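Local structure of devB protein (Vibrio cholerae O1 biovar eltor str. N16961, 1Y89) at residues A146-G151 / L160-S165. The protein is probably a 6-phosphogluconolactonase of the oxidative pentose phosphate pathway, hydrolysing 6-phosphogluconolactone to 6-phosphogluconate. Sequence-based numbering, arbitrary orientation.
Sequences ASLFPG and LSVVAS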
ATOM      1  N   ALA A 146       6.969  -9.496 -18.107  1.00 20.19           N
ATOM      2  CA  ALA A 146       8.310  -9.905 -18.534  1.00 20.00           C
ATOM      3  C   ALA A 146       8.208 -10.298 -20.013  1.00 20.06           C
ATOM      4  O   ALA A 146       7.615  -9.555 -20.781  1.00 19.97           O
ATOM      5  CB  ALA A 146       8.828 -11.081 -17.660  1.00 20.04           C
ATOM      6  N   SER A 147       8.748 -11.462 -20.432  1.00 20.43           N
ATOM      7  CA  SER A 147       8.505 -11.939 -21.813  1.00 19.79           C
ATOM      8  C   SER A 147       7.775 -13.284 -21.772  1.00 21.72           C
ATOM      9  O   SER A 147       8.073 -14.230 -22.556  1.00 20.89           O
ATOM     10  CB  SER A 147       9.817 -12.024 -22.646  1.00 20.54           C
ATOM     11  OG  SER A 147      10.146 -10.719 -23.145  1.00 21.26           O
ATOM     12  N   LEU A 148       6.835 -13.350 -20.828  1.00 20.50           N
ATOM     13  CA  LEU A 148       5.936 -14.463 -20.645  1.00 20.82           C
ATOM     14  C   LEU A 148       4.623 -14.057 -21.292  1.00 20.71           C
ATOM     15  O   LEU A 148       3.894 -13.221 -20.747  1.00 21.30           O
ATOM     16  CB  LEU A 148       5.724 -14.708 -19.140  1.00 20.22           C
ATOM     17  CG  LEU A 148       7.021 -15.034 -18.381  1.00 21.24           C
ATOM     18  CD1 LEU A 148       6.745 -15.133 -16.856  1.00 22.33           C
ATOM     19  CD2 LEU A 148       7.704 -16.300 -18.961  1.00 21.80           C
ATOM     20  N   PHE A 149       4.346 -14.633 -22.462  1.00 20.31           N
ATOM     21  CA  PHE A 149       3.215 -14.220 -23.289  1.00 20.75           C
ATOM     22  C   PHE A 149       2.056 -15.204 -23.167  1.00 21.89           C
ATOM     23  O   PHE A 149       2.291 -16.404 -22.962  1.00 21.92           O
ATOM     24  CB  PHE A 149       3.664 -14.099 -24.750  1.00 20.74           C
ATOM     25  CG  PHE A 149       4.569 -12.903 -24.991  1.00 22.32           C
ATOM     26  CD1 PHE A 149       4.026 -11.643 -25.228  1.00 21.95           C
ATOM     27  CD2 PHE A 149       5.955 -13.054 -24.990  1.00 22.15           C
ATOM     28  CE1 PHE A 149       4.867 -10.540 -25.456  1.00 23.74           C
ATOM     29  CE2 PHE A 149       6.809 -11.957 -25.205  1.00 22.30           C
ATOM     30  CZ  PHE A 149       6.270 -10.702 -25.412  1.00 21.63           C
ATOM     31  N   PRO A 150       0.814 -14.711 -23.327  1.00 23.05           N
ATOM     32  CA  PRO A 150      -0.374 -15.573 -23.209  1.00 24.88           C
ATOM     33  C   PRO A 150      -0.314 -16.733 -24.202  1.00 25.95           C
ATOM     34  O   PRO A 150       0.113 -16.553 -25.335  1.00 26.13           O
ATOM     35  CB  PRO A 150      -1.558 -14.636 -23.536  1.00 25.05           C
ATOM     36  CG  PRO A 150      -0.952 -13.337 -24.041  1.00 23.97           C
ATOM     37  CD  PRO A 150       0.482 -13.294 -23.608  1.00 23.64           C
ATOM     38  N   GLY A 151      -0.700 -17.921 -23.753  1.00 27.42           N
ATOM     39  CA  GLY A 151      -0.663 -19.113 -24.602  1.00 28.62           C
ATOM     40  C   GLY A 151       0.716 -19.738 -24.795  1.00 29.73           C
ATOM     41  O   GLY A 151       0.812 -20.878 -25.266  1.00 29.50           O
ATOM     42  N   LEU A 160      14.835 -21.222 -14.132  1.00 21.05           N
ATOM     43  CA  LEU A 160      14.760 -19.841 -13.662  1.00 21.10           C
ATOM     44  C   LEU A 160      14.621 -18.831 -14.791  1.00 20.52           C
ATOM     45  O   LEU A 160      14.248 -17.668 -14.560  1.00 19.63           O
ATOM     46  CB  LEU A 160      15.963 -19.491 -12.765  1.00 21.48           C
ATOM     47  CG  LEU A 160      16.265 -20.470 -11.626  1.00 24.07           C
ATOM     48  CD1 LEU A 160      17.525 -20.040 -10.883  1.00 24.16           C
ATOM     49  CD2 LEU A 160      15.062 -20.577 -10.672  1.00 23.75           C
ATOM     50  N   SER A 161      14.924 -19.252 -16.019  1.00 20.06           N
ATOM     51  CA  SER A 161      14.832 -18.321 -17.158  1.00 19.97           C
ATOM     52  C   SER A 161      14.407 -19.139 -18.350  1.00 20.77           C
ATOM     53  O   SER A 161      14.442 -20.379 -18.310  1.00 19.85           O
ATOM     54  CB  SER A 161      16.189 -17.705 -17.449  1.00 20.12           C
ATOM     55  OG  SER A 161      17.101 -18.769 -17.757  1.00 20.20           O
ATOM     56  N   VAL A 162      14.033 -18.445 -19.418  1.00 20.39           N
ATOM     57  CA  VAL A 162      13.523 -19.110 -20.598  1.00 21.46           C
ATOM     58  C   VAL A 162      13.799 -18.218 -21.797  1.00 20.99           C
ATOM     59  O   VAL A 162      13.798 -16.982 -21.658  1.00 21.18           O
ATOM     60  CB  VAL A 162      11.978 -19.438 -20.436  1.00 21.17           C
ATOM     61  CG1 VAL A 162      11.112 -18.152 -20.288  1.00 21.27           C
ATOM     62  CG2 VAL A 162      11.467 -20.372 -21.570  1.00 21.24           C
ATOM     63  N   VAL A 163      14.014 -18.826 -22.970  1.00 20.60           N
ATOM     64  CA  VAL A 163      14.025 -18.054 -24.211  1.00 20.93           C
ATOM     65  C   VAL A 163      12.599 -17.966 -24.737  1.00 21.50           C
ATOM     66  O   VAL A 163      11.920 -18.984 -24.832  1.00 21.87           O
ATOM     67  CB  VAL A 163      14.986 -18.647 -25.289  1.00 21.35           C
ATOM     68  CG1 VAL A 163      14.907 -17.841 -26.642  1.00 19.78           C
ATOM     69  CG2 VAL A 163      16.418 -18.679 -24.747  1.00 20.13           C
ATOM     70  N   ALA A 164      12.151 -16.756 -25.062  1.00 20.96           N
ATOM     71  CA  ALA A 164      10.793 -16.535 -25.539  1.00 22.21           C
ATOM     72  C   ALA A 164      10.832 -15.782 -26.871  1.00 22.89           C
ATOM     73  O   ALA A 164      11.768 -15.044 -27.132  1.00 23.02           O
ATOM     74  CB  ALA A 164       9.998 -15.718 -24.502  1.00 20.71           C
ATOM     75  N   SER A 165       9.842 -15.979 -27.737  1.00 23.12           N
ATOM     76  CA  SER A 165       9.810 -15.142 -28.947  1.00 24.30           C
ATOM     77  C   SER A 165       8.567 -14.293 -28.922  1.00 24.23           C
ATOM     78  O   SER A 165       7.484 -14.760 -28.528  1.00 24.18           O
ATOM     79  CB  SER A 165       9.928 -15.965 -30.223  1.00 24.61           C
ATOM     80  OG  SER A 165       8.736 -16.646 -30.447  1.00 30.83           O
TER
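V162 meets L148 through single methyl groups. CG1 of V162 lies 4.1 Å from CD2 of L148, and the two side chains run at a slant to each other. CG1 of V162 sits between the backbone N and the carbonyl carbon (chi1 63°), which turns this branch to the leucine. L148 starts out away from the strand, and only its CD2 branch comes back to it. The L148 side chain also packs on S175 and T153.

Two residues on, A164 points at the loop and is the centre of the contact. Its CB is 3.1 Å from the backbone O of S147, a close methyl-to-carbonyl approach. The same CB lies 4.1 Å from CB of S147. The hydroxyl of S147 is engaged elsewhere: OG is hydrogen-bonded to D68 OD2 and R173 NH1.

S165 takes part through its backbone. Its carbonyl O is 4.2 Å from CD2 of F149 and approaches the ring obliquely. The F149 ring stacks on H144 and meets H166 edge-to-face. A phosphate ion, probably from the crystallisation liquor, lies about 4 Å from the F149 side chain and may mark a pocket.

The strand 161-165 is at one end of the mixed sheet within this chain. V162 and A164 make backbone hydrogen bonds to S175 and R173 of the antiparallel strand 172-176. The loop follows strand 134-137 and lies over this end of the sheet. S147 N is hydrogen-bonded to S175 OG, which ties the loop to the same neighbouring strand.

The chemistry between the two segments is therefore van der Waals packing: methyl on methyl, methyl on carbonyl, and a carbonyl oxygen loosely against an aromatic ring. The hydrogen bonds that fix the loop and the strand go to third parties, notably strand 172-176, which holds both.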